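PDB 4NAR: putative uronate isomerase from Thermotoga maritima, which is of unproven function but belongs to the lactate racemase family and may interconvert the two enantiomers of lactate or a related hydroxy acid. Local coordinates for residues A[42-47]-A[234-239]; A[111-116]-A[200-205]; A[124-129]-A[179-184]; A[220-225]-A[250-255]. All coordinates share one frame; numbering follows the deposited sequence.

Interaction 1: A[42-47]-A[234-239]; sequences VDFTHL and RALYID
The Phe44 ring points its edge at the backbone of Ala235 and lies beside the side chain of Leu236. Its CZ comes 3.6 Å from Ala235 O, which sits close to the ring plane. The weakly positive C-H rim thus faces the carbonyl oxygen. That oxygen also accepts a backbone hydrogen bond from Val224 in the neighbouring strand 217-227. Leu236 approaches the ring obliquely, with its CG 4.3 Å from Phe44 CE1. Phe44 reaches the strand because its CG stands between the backbone N and the carbonyl carbon (chi1 58°). Ala235 directs its methyl away from Phe44, to the other side of the strand, where it meets Leu255.

The turn that carries Phe44 is held by Asp43. Its OD1 accepts from Thr45 N at 2.9 Å (N-H...O angle 161°), an Asx turn. Thr45 OG1 also donates to Asp43 OD1, from the same face of the carboxylate plane. Phe44 is the N-cap residue of helix 45-58, and Ile15 and Met223 also touch its side chain. Arg234 and Ala235 both face Val224, a classic beta bulge. The contact joins the start of helix 45-58 to the bulged inner strand 231-240, on one face of the mixed sheet of an alpha/beta domain.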
loop_
_atom_site.group_PDB
_atom_site.type_symbol
_atom_site.label_atom_id
_atom_site.label_comp_id
_atom_site.label_asym_id
_atom_site.label_seq_id
_atom_site.Cartn_x
_atom_site.Cartn_y
_atom_site.Cartn_z
ATOM N N VAL A 42 -4.284 8.884 -2.346
ATOM C CA VAL A 42 -4.498 10.221 -2.893
ATOM C C VAL A 42 -3.481 10.456 -4.018
ATOM O O VAL A 42 -2.274 10.607 -3.769
ATOM C CB VAL A 42 -4.409 11.311 -1.790
ATOM C CG1 VAL A 42 -4.932 12.665 -2.303
ATOM C CG2 VAL A 42 -5.212 10.867 -0.564
ATOM N N ASP A 43 -3.978 10.470 -5.256
ATOM C CA ASP A 43 -3.129 10.546 -6.437
ATOM C C ASP A 43 -3.889 11.239 -7.562
ATOM O O ASP A 43 -4.955 11.818 -7.320
ATOM C CB ASP A 43 -2.663 9.137 -6.862
ATOM C CG ASP A 43 -3.834 8.152 -7.112
ATOM O OD1 ASP A 43 -4.890 8.533 -7.698
ATOM O OD2 ASP A 43 -3.682 6.962 -6.734
ATOM N N PHE A 44 -3.377 11.164 -8.792
ATOM C CA PHE A 44 -4.072 11.811 -9.907
ATOM C C PHE A 44 -4.756 10.837 -10.894
ATOM O O PHE A 44 -4.912 11.143 -12.096
ATOM C CB PHE A 44 -3.179 12.851 -10.619
ATOM C CG PHE A 44 -1.885 12.292 -11.167
ATOM C CD1 PHE A 44 -1.760 11.959 -12.513
ATOM C CD2 PHE A 44 -0.790 12.112 -10.341
ATOM C CE1 PHE A 44 -0.553 11.453 -13.011
ATOM C CE2 PHE A 44 0.412 11.606 -10.833
ATOM C CZ PHE A 44 0.530 11.281 -12.165
ATOM N N THR A 45 -5.186 9.687 -10.369
ATOM C CA THR A 45 -5.937 8.713 -11.160
ATOM C C THR A 45 -7.023 9.364 -12.015
ATOM O O THR A 45 -7.146 9.067 -13.211
ATOM C CB THR A 45 -6.630 7.658 -10.281
ATOM O OG1 THR A 45 -5.652 6.938 -9.512
ATOM C CG2 THR A 45 -7.445 6.705 -11.152
ATOM N N HIS A 46 -7.789 10.257 -11.395
ATOM C CA HIS A 46 -8.918 10.907 -12.059
ATOM C C HIS A 46 -8.541 11.582 -13.385
ATOM O O HIS A 46 -9.326 11.545 -14.334
ATOM C CB HIS A 46 -9.634 11.881 -11.107
ATOM C CG HIS A 46 -8.823 13.089 -10.725
ATOM N ND1 HIS A 46 -9.175 14.363 -11.103
ATOM C CD2 HIS A 46 -7.699 13.205 -9.970
ATOM C CE1 HIS A 46 -8.293 15.226 -10.608
ATOM N NE2 HIS A 46 -7.394 14.550 -9.922
ATOM N N LEU A 47 -7.339 12.164 -13.454
ATOM C CA LEU A 47 -6.840 12.746 -14.696
ATOM C C LEU A 47 -6.508 11.663 -15.720
ATOM O O LEU A 47 -6.634 11.878 -16.925
ATOM C CB LEU A 47 -5.589 13.610 -14.452
ATOM C CG LEU A 47 -5.651 14.920 -13.644
ATOM C CD1 LEU A 47 -4.245 15.514 -13.494
ATOM C CD2 LEU A 47 -6.591 15.948 -14.269
ATOM N N ARG A 234 3.931 14.410 -11.156
ATOM C CA ARG A 234 5.320 14.639 -11.528
ATOM C C ARG A 234 5.788 13.723 -12.663
ATOM O O ARG A 234 6.727 14.058 -13.395
ATOM C CB ARG A 234 6.205 14.458 -10.299
ATOM C CG ARG A 234 5.946 15.509 -9.204
ATOM C CD ARG A 234 6.334 16.948 -9.666
ATOM N NE ARG A 234 7.636 16.932 -10.335
ATOM C CZ ARG A 234 8.801 17.040 -9.700
ATOM N NH1 ARG A 234 8.821 17.213 -8.383
ATOM N NH2 ARG A 234 9.948 16.984 -10.376
ATOM N N ALA A 235 5.144 12.561 -12.797
ATOM C CA ALA A 235 5.483 11.623 -13.871
ATOM C C ALA A 235 4.419 10.556 -14.055
ATOM O O ALA A 235 3.780 10.125 -13.092
ATOM C CB ALA A 235 6.832 10.953 -13.615
ATOM N N LEU A 236 4.258 10.130 -15.304
ATOM C CA LEU A 236 3.390 9.018 -15.656
ATOM C C LEU A 236 4.198 8.112 -16.585
ATOM O O LEU A 236 4.426 8.455 -17.754
ATOM C CB LEU A 236 2.133 9.530 -16.375
ATOM C CG LEU A 236 0.793 8.811 -16.138
ATOM C CD1 LEU A 236 -0.062 8.784 -17.419
ATOM C CD2 LEU A 236 0.961 7.400 -15.566
ATOM N N TYR A 237 4.666 6.980 -16.069
ATOM C CA TYR A 237 5.467 6.072 -16.880
ATOM C C TYR A 237 4.571 4.980 -17.464
ATOM O O TYR A 237 4.083 4.098 -16.737
ATOM C CB TYR A 237 6.612 5.485 -16.056
ATOM C CG TYR A 237 7.575 6.538 -15.564
ATOM C CD1 TYR A 237 7.988 7.572 -16.400
ATOM C CD2 TYR A 237 8.066 6.515 -14.262
ATOM C CE1 TYR A 237 8.874 8.554 -15.958
ATOM C CE2 TYR A 237 8.945 7.491 -13.806
ATOM C CZ TYR A 237 9.351 8.511 -14.663
ATOM O OH TYR A 237 10.232 9.489 -14.230
ATOM N N ILE A 238 4.346 5.045 -18.774
ATOM C CA ILE A 238 3.442 4.123 -19.447
ATOM C C ILE A 238 4.239 3.028 -20.148
ATOM O O ILE A 238 5.165 3.323 -20.897
ATOM C CB ILE A 238 2.573 4.865 -20.483
ATOM C CG1 ILE A 238 1.876 6.068 -19.825
ATOM C CG2 ILE A 238 1.575 3.903 -21.139
ATOM C CD1 ILE A 238 0.816 6.757 -20.694
ATOM N N ASP A 239 3.885 1.768 -19.916
ATOM C CA ASP A 239 4.630 0.676 -20.511
ATOM C C ASP A 239 3.750 -0.560 -20.645
ATOM O O ASP A 239 2.583 -0.548 -20.234
ATOM C CB ASP A 239 5.876 0.390 -19.682
ATOM C CG ASP A 239 6.971 -0.292 -20.488
ATOM O OD1 ASP A 239 6.645 -0.943 -21.522
ATOM O OD2 ASP A 239 8.154 -0.195 -20.075
#

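Interaction 2: A[111-116]-A[200-205]; sequences GTLPAG and RKIINR
Leu113 pushes its two methyls against helix 198-213, one toward Ile202 and the other toward Arg205. Its CG is anti to the carbonyl carbon (chi1 -63°) and the chain is extended at chi2, which carries the forked end to the helix. CD1 meets Ile202 CG2 at 3.7 Å, and the two side chains meet nearly perpendicular. Ile202 uses its short branch here. CD2 lies 3.5 Å from Arg205 CG, a close apolar contact. The leucine and arginine chains run antiparallel alongside one another, so the leucine end lies beside the first carbons of the arginine.

Leu113 ends strand 107-113, which pairs with strand 130-135 in a two-stranded antiparallel sheet. Helix 115-121 lies in the connection between them, and Pro114 is its N-cap residue. This small unit rests on helix 198-213, where Leu113 also touches Ala206 and Met209.

Arg205 leaves its helix with CG anti to the backbone N (chi1 174°), then bends at chi2 (59°). Past the bend the chain runs on extended at chi3. The guanidinium arrives near Pro114, with NH2 4.3 Å from Pro114 CD in an oblique approach. No hydrogen bond joins the two segments. Arg205 also touches Phe117, while Ile202 packs on Met121 and on Phe179 and Ala182 of helix 173-186.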
loop_
_atom_site.group_PDB
_atom_site.type_symbol
_atom_site.label_atom_id
_atom_site.label_comp_id
_atom_site.label_asym_id
_atom_site.label_seq_id
_atom_site.Cartn_x
_atom_site.Cartn_y
_atom_site.Cartn_z
ATOM N N GLY A 111 -1.331 -20.790 -10.344
ATOM C CA GLY A 111 -0.166 -21.633 -10.108
ATOM C C GLY A 111 0.386 -21.440 -8.708
ATOM O O GLY A 111 -0.182 -20.677 -7.924
ATOM N N THR A 112 1.481 -22.123 -8.383
ATOM C CA THR A 112 2.060 -22.028 -7.045
ATOM C C THR A 112 3.477 -21.473 -7.071
ATOM O O THR A 112 4.193 -21.639 -8.058
ATOM C CB THR A 112 2.118 -23.406 -6.329
ATOM O OG1 THR A 112 2.681 -24.372 -7.215
ATOM C CG2 THR A 112 0.738 -23.893 -5.917
ATOM N N LEU A 113 3.869 -20.807 -5.984
ATOM C CA LEU A 113 5.278 -20.580 -5.693
ATOM C C LEU A 113 5.842 -21.871 -5.080
ATOM O O LEU A 113 5.233 -22.443 -4.177
ATOM C CB LEU A 113 5.450 -19.407 -4.714
ATOM C CG LEU A 113 4.982 -18.025 -5.199
ATOM C CD1 LEU A 113 5.195 -16.956 -4.130
ATOM C CD2 LEU A 113 5.700 -17.627 -6.481
ATOM N N PRO A 114 6.997 -22.348 -5.580
ATOM C CA PRO A 114 7.628 -23.554 -5.015
ATOM C C PRO A 114 8.160 -23.361 -3.587
ATOM O O PRO A 114 8.605 -22.264 -3.226
ATOM C CB PRO A 114 8.789 -23.841 -5.985
ATOM C CG PRO A 114 9.052 -22.523 -6.680
ATOM C CD PRO A 114 7.693 -21.871 -6.790
ATOM N N ALA A 115 8.121 -24.436 -2.804
ATOM C CA ALA A 115 8.457 -24.410 -1.383
ATOM C C ALA A 115 9.867 -23.913 -1.106
ATOM O O ALA A 115 10.085 -23.182 -0.132
ATOM C CB ALA A 115 8.260 -25.801 -0.768
ATOM N N GLY A 116 10.817 -24.324 -1.947
ATOM C CA GLY A 116 12.203 -23.910 -1.790
ATOM C C GLY A 116 12.366 -22.399 -1.792
ATOM O O GLY A 116 12.960 -21.812 -0.876
ATOM N N ARG A 200 9.283 -7.896 -2.948
ATOM C CA ARG A 200 9.358 -7.525 -4.348
ATOM C C ARG A 200 9.759 -8.777 -5.200
ATOM O O ARG A 200 9.202 -9.022 -6.280
ATOM C CB ARG A 200 10.339 -6.351 -4.463
ATOM C CG ARG A 200 9.962 -5.224 -5.409
ATOM C CD ARG A 200 8.753 -4.372 -4.964
ATOM N NE ARG A 200 7.853 -4.240 -6.106
ATOM C CZ ARG A 200 6.895 -3.330 -6.281
ATOM N NH1 ARG A 200 6.641 -2.375 -5.389
ATOM N NH2 ARG A 200 6.173 -3.397 -7.393
ATOM N N LYS A 201 10.677 -9.603 -4.696
ATOM C CA LYS A 201 10.996 -10.881 -5.365
ATOM C C LYS A 201 9.800 -11.830 -5.472
ATOM O O LYS A 201 9.563 -12.425 -6.533
ATOM C CB LYS A 201 12.134 -11.610 -4.651
ATOM C CG LYS A 201 13.517 -11.019 -4.905
ATOM C CD LYS A 201 14.568 -11.712 -4.022
ATOM C CE LYS A 201 15.983 -11.330 -4.442
ATOM N NZ LYS A 201 16.221 -9.890 -4.166
ATOM N N ILE A 202 9.071 -11.988 -4.365
ATOM C CA ILE A 202 7.874 -12.833 -4.324
ATOM C C ILE A 202 6.803 -12.314 -5.297
ATOM O O ILE A 202 6.201 -13.080 -6.068
ATOM C CB ILE A 202 7.270 -12.868 -2.898
ATOM C CG1 ILE A 202 8.197 -13.626 -1.944
ATOM C CG2 ILE A 202 5.896 -13.521 -2.903
ATOM C CD1 ILE A 202 7.753 -13.551 -0.488
ATOM N N ILE A 203 6.582 -11.005 -5.248
ATOM C CA ILE A 203 5.587 -10.354 -6.084
ATOM C C ILE A 203 5.894 -10.551 -7.563
ATOM O O ILE A 203 4.990 -10.872 -8.351
ATOM C CB ILE A 203 5.483 -8.837 -5.747
ATOM C CG1 ILE A 203 4.702 -8.645 -4.441
ATOM C CG2 ILE A 203 4.831 -8.048 -6.895
ATOM C CD1 ILE A 203 4.698 -7.209 -3.946
ATOM N N ASN A 204 7.163 -10.353 -7.936
ATOM C CA ASN A 204 7.572 -10.483 -9.332
ATOM C C ASN A 204 7.474 -11.927 -9.808
ATOM O O ASN A 204 7.024 -12.197 -10.927
ATOM C CB ASN A 204 8.995 -9.975 -9.543
ATOM C CG ASN A 204 9.120 -8.456 -9.371
ATOM O OD1 ASN A 204 8.111 -7.729 -9.226
ATOM N ND2 ASN A 204 10.371 -7.967 -9.402
ATOM N N ARG A 205 7.886 -12.855 -8.949
ATOM C CA ARG A 205 7.875 -14.274 -9.304
ATOM C C ARG A 205 6.452 -14.747 -9.565
ATOM O O ARG A 205 6.181 -15.394 -10.578
ATOM C CB ARG A 205 8.555 -15.112 -8.215
ATOM C CG ARG A 205 8.463 -16.628 -8.410
ATOM C CD ARG A 205 9.075 -17.094 -9.728
ATOM N NE ARG A 205 9.033 -18.556 -9.876
ATOM C CZ ARG A 205 8.303 -19.197 -10.793
ATOM N NH1 ARG A 205 7.552 -18.503 -11.658
ATOM N NH2 ARG A 205 8.325 -20.529 -10.853
#

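Interaction 3: A[124-129]-A[179-184]; sequences GDLEEE and FHWAAV. With SO4 (sulfate ion), chain B.
Trp181 donates its indole N-H to Asp125 across the contact. NE1 lies 3.1 Å from Asp125 OD2, with an N-H...O angle of 156°. The oxygen sits near the indole plane and is met on the anti side of the carboxylate. The carboxylate and ring planes are 36° apart. Asp125 CB also lies at the ring edge, 3.7 Å from Trp181 NE1. Leu126 adds an apolar contact, with CD2 3.7 Å from Trp181 CD1 in an oblique approach. Trp181 reaches the loop with CG anti to the backbone N (chi1 -169°). A phenylalanine in its place would lack the indole N-H, so Asp125 OD2 would probably be left without this donor and the loop would lose its hydrogen bond to the helix.

The preceding residue, His180, binds a sulfate. Its NE2 donates to sulfate O1 at 2.8 Å, and Phe179 CE1 lies over one face of the imidazole. Thr72, Trp283 and Asn348 also bind the ion, which probably came from the crystallisation liquor.

Segment 124-129 belongs to the loop from helix 115-121 to strand 130-135. Lys347, on helix 347-357, makes a cation-pi contact with Trp181 and also touches Leu126. Helix 173-186 thus meets the loop through Trp181, helix 347-357 through Val184, and helix 198-213 through Ala182 and Phe179.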
loop_
_atom_site.group_PDB
_atom_site.type_symbol
_atom_site.label_atom_id
_atom_site.label_comp_id
_atom_site.label_asym_id
_atom_site.label_seq_id
_atom_site.Cartn_x
_atom_site.Cartn_y
_atom_site.Cartn_z
ATOM N N GLY A 124 12.941 -20.029 5.944
ATOM C CA GLY A 124 12.383 -21.336 6.241
ATOM C C GLY A 124 11.143 -21.318 7.125
ATOM O O GLY A 124 10.622 -22.385 7.477
ATOM N N ASP A 125 10.652 -20.131 7.487
ATOM C CA ASP A 125 9.470 -20.065 8.345
ATOM C C ASP A 125 8.231 -20.735 7.730
ATOM O O ASP A 125 7.432 -21.341 8.449
ATOM C CB ASP A 125 9.156 -18.628 8.792
ATOM C CG ASP A 125 10.000 -18.184 9.996
ATOM O OD1 ASP A 125 10.714 -19.038 10.570
ATOM O OD2 ASP A 125 9.942 -16.990 10.381
ATOM N N LEU A 126 8.076 -20.654 6.410
ATOM C CA LEU A 126 6.879 -21.228 5.783
ATOM C C LEU A 126 7.062 -22.657 5.262
ATOM O O LEU A 126 6.339 -23.577 5.683
ATOM C CB LEU A 126 6.319 -20.312 4.689
ATOM C CG LEU A 126 5.408 -19.197 5.218
ATOM C CD1 LEU A 126 4.331 -19.775 6.136
ATOM C CD2 LEU A 126 6.217 -18.130 5.950
ATOM N N GLU A 127 8.017 -22.832 4.348
ATOM C CA GLU A 127 8.356 -24.154 3.816
ATOM C C GLU A 127 7.186 -24.942 3.218
ATOM O O GLU A 127 6.936 -26.090 3.599
ATOM C CB GLU A 127 9.069 -24.995 4.871
ATOM C CG GLU A 127 10.586 -24.967 4.743
ATOM C CD GLU A 127 11.285 -25.244 6.070
ATOM O OE1 GLU A 127 10.582 -25.510 7.073
ATOM O OE2 GLU A 127 12.536 -25.186 6.113
ATOM N N GLU A 128 6.491 -24.322 2.268
ATOM C CA GLU A 128 5.425 -24.991 1.530
ATOM C C GLU A 128 5.161 -24.281 0.196
ATOM O O GLU A 128 5.580 -23.140 -0.002
ATOM C CB GLU A 128 4.137 -25.031 2.363
ATOM C CG GLU A 128 3.611 -23.643 2.770
ATOM C CD GLU A 128 2.228 -23.694 3.415
ATOM O OE1 GLU A 128 2.154 -23.474 4.647
ATOM O OE2 GLU A 128 1.228 -23.944 2.692
ATOM N N GLU A 129 4.480 -24.976 -0.714
ATOM C CA GLU A 129 4.010 -24.382 -1.965
ATOM C C GLU A 129 2.912 -23.362 -1.657
ATOM O O GLU A 129 1.969 -23.667 -0.917
ATOM C CB GLU A 129 3.463 -25.464 -2.909
ATOM C CG GLU A 129 4.444 -25.946 -3.958
ATOM C CD GLU A 129 3.993 -27.229 -4.652
ATOM O OE1 GLU A 129 3.599 -27.172 -5.842
ATOM O OE2 GLU A 129 4.037 -28.304 -4.009
ATOM N N PHE A 179 4.305 -12.583 1.501
ATOM C CA PHE A 179 5.207 -11.460 1.256
ATOM C C PHE A 179 5.295 -10.521 2.461
ATOM O O PHE A 179 6.369 -9.996 2.765
ATOM C CB PHE A 179 4.939 -10.734 -0.081
ATOM C CG PHE A 179 3.916 -9.620 -0.017
ATOM C CD1 PHE A 179 4.197 -8.405 0.612
ATOM C CD2 PHE A 179 2.697 -9.757 -0.674
ATOM C CE1 PHE A 179 3.265 -7.375 0.637
ATOM C CE2 PHE A 179 1.759 -8.722 -0.663
ATOM C CZ PHE A 179 2.044 -7.529 -0.005
ATOM N N HIS A 180 4.174 -10.322 3.148
ATOM C CA HIS A 180 4.181 -9.488 4.347
ATOM C C HIS A 180 5.124 -10.058 5.414
ATOM O O HIS A 180 5.878 -9.315 6.049
ATOM C CB HIS A 180 2.767 -9.308 4.904
ATOM C CG HIS A 180 1.992 -8.217 4.235
ATOM N ND1 HIS A 180 2.339 -6.883 4.337
ATOM C CD2 HIS A 180 0.879 -8.257 3.459
ATOM C CE1 HIS A 180 1.480 -6.150 3.650
ATOM N NE2 HIS A 180 0.583 -6.961 3.108
ATOM N N TRP A 181 5.099 -11.378 5.591
ATOM C CA TRP A 181 5.957 -12.007 6.580
ATOM C C TRP A 181 7.426 -11.981 6.160
ATOM O O TRP A 181 8.307 -11.733 6.987
ATOM C CB TRP A 181 5.505 -13.445 6.849
ATOM C CG TRP A 181 6.192 -14.058 8.035
ATOM C CD1 TRP A 181 7.053 -15.127 8.026
ATOM C CD2 TRP A 181 6.101 -13.628 9.401
ATOM N NE1 TRP A 181 7.495 -15.389 9.304
ATOM C CE2 TRP A 181 6.924 -14.478 10.175
ATOM C CE3 TRP A 181 5.389 -12.611 10.059
ATOM C CZ2 TRP A 181 7.068 -14.347 11.560
ATOM C CZ3 TRP A 181 5.532 -12.473 11.446
ATOM C CH2 TRP A 181 6.364 -13.339 12.177
ATOM N N ALA A 182 7.685 -12.263 4.881
ATOM C CA ALA A 182 9.031 -12.167 4.318
ATOM C C ALA A 182 9.591 -10.770 4.581
ATOM O O ALA A 182 10.742 -10.618 5.014
ATOM C CB ALA A 182 9.004 -12.454 2.808
ATOM N N ALA A 183 8.761 -9.757 4.338
ATOM C CA ALA A 183 9.172 -8.366 4.494
ATOM C C ALA A 183 9.501 -8.030 5.938
ATOM O O ALA A 183 10.505 -7.375 6.221
ATOM C CB ALA A 183 8.079 -7.419 3.962
ATOM N N VAL A 184 8.646 -8.457 6.857
ATOM C CA VAL A 184 8.831 -8.082 8.254
ATOM C C VAL A 184 10.064 -8.755 8.899
ATOM O O VAL A 184 10.656 -8.212 9.848
ATOM C CB VAL A 184 7.548 -8.288 9.099
ATOM C CG1 VAL A 184 7.454 -9.743 9.598
ATOM C CG2 VAL A 184 7.509 -7.270 10.272
HETATM S S SO4 B . -2.815 -5.207 2.546
HETATM O O1 SO4 B . -1.627 -5.733 1.852
HETATM O O2 SO4 B . -3.850 -4.883 1.550
HETATM O O3 SO4 B . -3.304 -6.215 3.498
HETATM O O4 SO4 B . -2.448 -3.984 3.290
#

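Interaction 4: A[220-225]-A[250-255]; sequences TLNMVY and EKACEL
A helix packed along a strand of the mixed sheet brings Val224 against Ala252 and Leu255. The axes of strand 220-225 and helix 250-255 are 8.8 Å apart at their closest and run parallel, at 1° to each other. Val224 spreads its two methyls over the helix. CG2 lies 3.9 Å from Ala252 CB, and CG1 lies 3.9 Å from Leu255 CD2. The fork is set by CG1 standing anti to the backbone N (chi1 -172°), with CG2 beside that N. Leu255 crosses the valine obliquely. An alanine at Val224 would lack both methyls, which is likely to open a gap beneath Ala252 and Leu255.

The fold here is a beta hairpin followed by a helix. Strands 217-227 and 231-240 pair antiparallel, and helix 241-259 then turns back over the sheet. On its other side, strand 217-227 runs parallel to strand 144-150.

Two residues earlier on the same strand, Asn222 also points at the helix. With CG anti to the backbone N (chi1 -163°), the amide reaches across to Ala252. Both ends of the amide touch the same methyl, with OD1 and ND2 each 3.7 Å from Ala252 CB. The polar need of OD1 is met by Thr151 OG1, which hydrogen-bonds to it. Ala252 touches Thr151 as well. In Met223, a selenomethionine, and in Tyr225, CB points away from the helix, and Met223 packs on Asp43.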
loop_
_atom_site.group_PDB
_atom_site.type_symbol
_atom_site.label_atom_id
_atom_site.label_comp_id
_atom_site.label_asym_id
_atom_site.label_seq_id
_atom_site.Cartn_x
_atom_site.Cartn_y
_atom_site.Cartn_z
ATOM N N THR A 220 0.900 -0.796 -17.961
ATOM C CA THR A 220 1.150 -0.153 -16.693
ATOM C C THR A 220 1.213 1.348 -16.915
ATOM O O THR A 220 1.866 1.837 -17.849
ATOM C CB THR A 220 2.442 -0.651 -16.003
ATOM O OG1 THR A 220 2.660 0.119 -14.814
ATOM C CG2 THR A 220 3.680 -0.526 -16.927
ATOM N N LEU A 221 0.479 2.071 -16.085
ATOM C CA LEU A 221 0.496 3.521 -16.101
ATOM C C LEU A 221 0.928 3.907 -14.684
ATOM O O LEU A 221 0.101 4.018 -13.772
ATOM C CB LEU A 221 -0.890 4.063 -16.485
ATOM C CG LEU A 221 -1.396 3.577 -17.857
ATOM C CD1 LEU A 221 -2.134 2.247 -17.774
ATOM C CD2 LEU A 221 -2.275 4.615 -18.550
ATOM N N ASN A 222 2.244 4.041 -14.509
ATOM C CA ASN A 222 2.875 4.158 -13.199
ATOM C C ASN A 222 3.081 5.643 -12.840
ATOM O O ASN A 222 3.928 6.337 -13.418
ATOM C CB ASN A 222 4.207 3.393 -13.212
ATOM C CG ASN A 222 4.747 3.103 -11.807
ATOM O OD1 ASN A 222 4.439 3.817 -10.839
ATOM N ND2 ASN A 222 5.555 2.039 -11.691
HETATM N N MSE A 223 2.282 6.121 -11.894
HETATM C CA MSE A 223 2.296 7.522 -11.498
HETATM C C MSE A 223 3.351 7.813 -10.439
HETATM O O MSE A 223 3.645 6.973 -9.579
HETATM C CB MSE A 223 0.939 7.900 -10.909
HETATM C CG MSE A 223 -0.228 7.885 -11.893
HETATM SE SE MSE A 223 -1.902 8.175 -10.926
HETATM C CE MSE A 223 -1.864 6.669 -9.699
ATOM N N VAL A 224 3.905 9.021 -10.488
ATOM C CA VAL A 224 4.697 9.550 -9.379
ATOM C C VAL A 224 4.230 10.991 -9.117
ATOM O O VAL A 224 3.961 11.753 -10.063
ATOM C CB VAL A 224 6.219 9.492 -9.668
ATOM C CG1 VAL A 224 7.017 9.867 -8.430
ATOM C CG2 VAL A 224 6.627 8.107 -10.139
ATOM N N TYR A 225 4.122 11.368 -7.846
ATOM C CA TYR A 225 3.582 12.674 -7.501
ATOM C C TYR A 225 4.083 13.145 -6.140
ATOM O O TYR A 225 4.589 12.364 -5.325
ATOM C CB TYR A 225 2.054 12.630 -7.472
ATOM C CG TYR A 225 1.564 11.414 -6.728
ATOM C CD1 TYR A 225 1.346 10.220 -7.402
ATOM C CD2 TYR A 225 1.349 11.442 -5.345
ATOM C CE1 TYR A 225 0.924 9.078 -6.728
ATOM C CE2 TYR A 225 0.917 10.300 -4.658
ATOM C CZ TYR A 225 0.712 9.122 -5.359
ATOM O OH TYR A 225 0.286 7.976 -4.716
ATOM N N GLU A 250 10.976 0.661 -11.974
ATOM C CA GLU A 250 12.355 1.048 -11.670
ATOM C C GLU A 250 12.582 2.542 -11.910
ATOM O O GLU A 250 13.232 3.231 -11.112
ATOM C CB GLU A 250 13.351 0.203 -12.463
ATOM C CG GLU A 250 13.660 -1.103 -11.771
ATOM C CD GLU A 250 14.189 -2.180 -12.716
ATOM O OE1 GLU A 250 14.216 -1.953 -13.958
ATOM O OE2 GLU A 250 14.577 -3.261 -12.206
ATOM N N LYS A 251 12.037 3.042 -13.011
ATOM C CA LYS A 251 12.099 4.462 -13.276
ATOM C C LYS A 251 11.361 5.211 -12.180
ATOM O O LYS A 251 11.874 6.210 -11.655
ATOM C CB LYS A 251 11.501 4.786 -14.640
ATOM C CG LYS A 251 12.553 4.980 -15.729
ATOM C CD LYS A 251 12.475 3.866 -16.789
ATOM C CE LYS A 251 13.048 4.314 -18.151
ATOM N NZ LYS A 251 12.691 3.348 -19.256
ATOM N N ALA A 252 10.163 4.729 -11.844
ATOM C CA ALA A 252 9.350 5.339 -10.796
ATOM C C ALA A 252 10.125 5.474 -9.490
ATOM O O ALA A 252 10.129 6.541 -8.872
ATOM C CB ALA A 252 8.088 4.530 -10.561
ATOM N N CYS A 253 10.780 4.392 -9.075
ATOM C CA CYS A 253 11.509 4.375 -7.807
ATOM C C CYS A 253 12.664 5.388 -7.760
ATOM O O CYS A 253 12.935 5.995 -6.710
ATOM C CB CYS A 253 12.054 2.974 -7.538
ATOM S SG CYS A 253 10.786 1.753 -7.135
ATOM N N GLU A 254 13.345 5.554 -8.893
ATOM C CA GLU A 254 14.430 6.524 -8.998
ATOM C C GLU A 254 13.924 7.952 -8.784
ATOM O O GLU A 254 14.577 8.745 -8.110
ATOM C CB GLU A 254 15.164 6.399 -10.337
ATOM C CG GLU A 254 16.395 7.291 -10.431
ATOM C CD GLU A 254 17.237 7.289 -9.136
ATOM O OE1 GLU A 254 17.770 6.211 -8.765
ATOM O OE2 GLU A 254 17.365 8.364 -8.490
ATOM N N LEU A 255 12.748 8.271 -9.322
ATOM C CA LEU A 255 12.180 9.600 -9.122
ATOM C C LEU A 255 11.662 9.758 -7.694
ATOM O O LEU A 255 11.996 10.744 -7.009
ATOM C CB LEU A 255 11.072 9.911 -10.135
ATOM C CG LEU A 255 10.539 11.348 -9.978
ATOM C CD1 LEU A 255 11.678 12.378 -10.080
ATOM C CD2 LEU A 255 9.417 11.674 -10.964
#

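How the interactions relate
The four contacts form two pairs. Interactions 1 and 4 have centres 9 Å apart and share the mixed sheet, where strands 217-227 and 231-240 are neighbours, joined by Tyr237 N to Asn222 O. Along the chain their segments alternate. Interactions 2 and 3 have centres 10 Å apart and touch through Thr112 and Glu129. The pairs do not touch: the centres of interactions 1 and 3 are 32 Å apart, and the nearest atoms of 2 and 4 about 6 Å. Interaction 3 is nested within interaction 2, and both within interaction 1. Interactions 1 and 4 thus dress two faces of one sheet, while 2 and 3 hold the small 107-135 unit to helices 198-213 and 173-186.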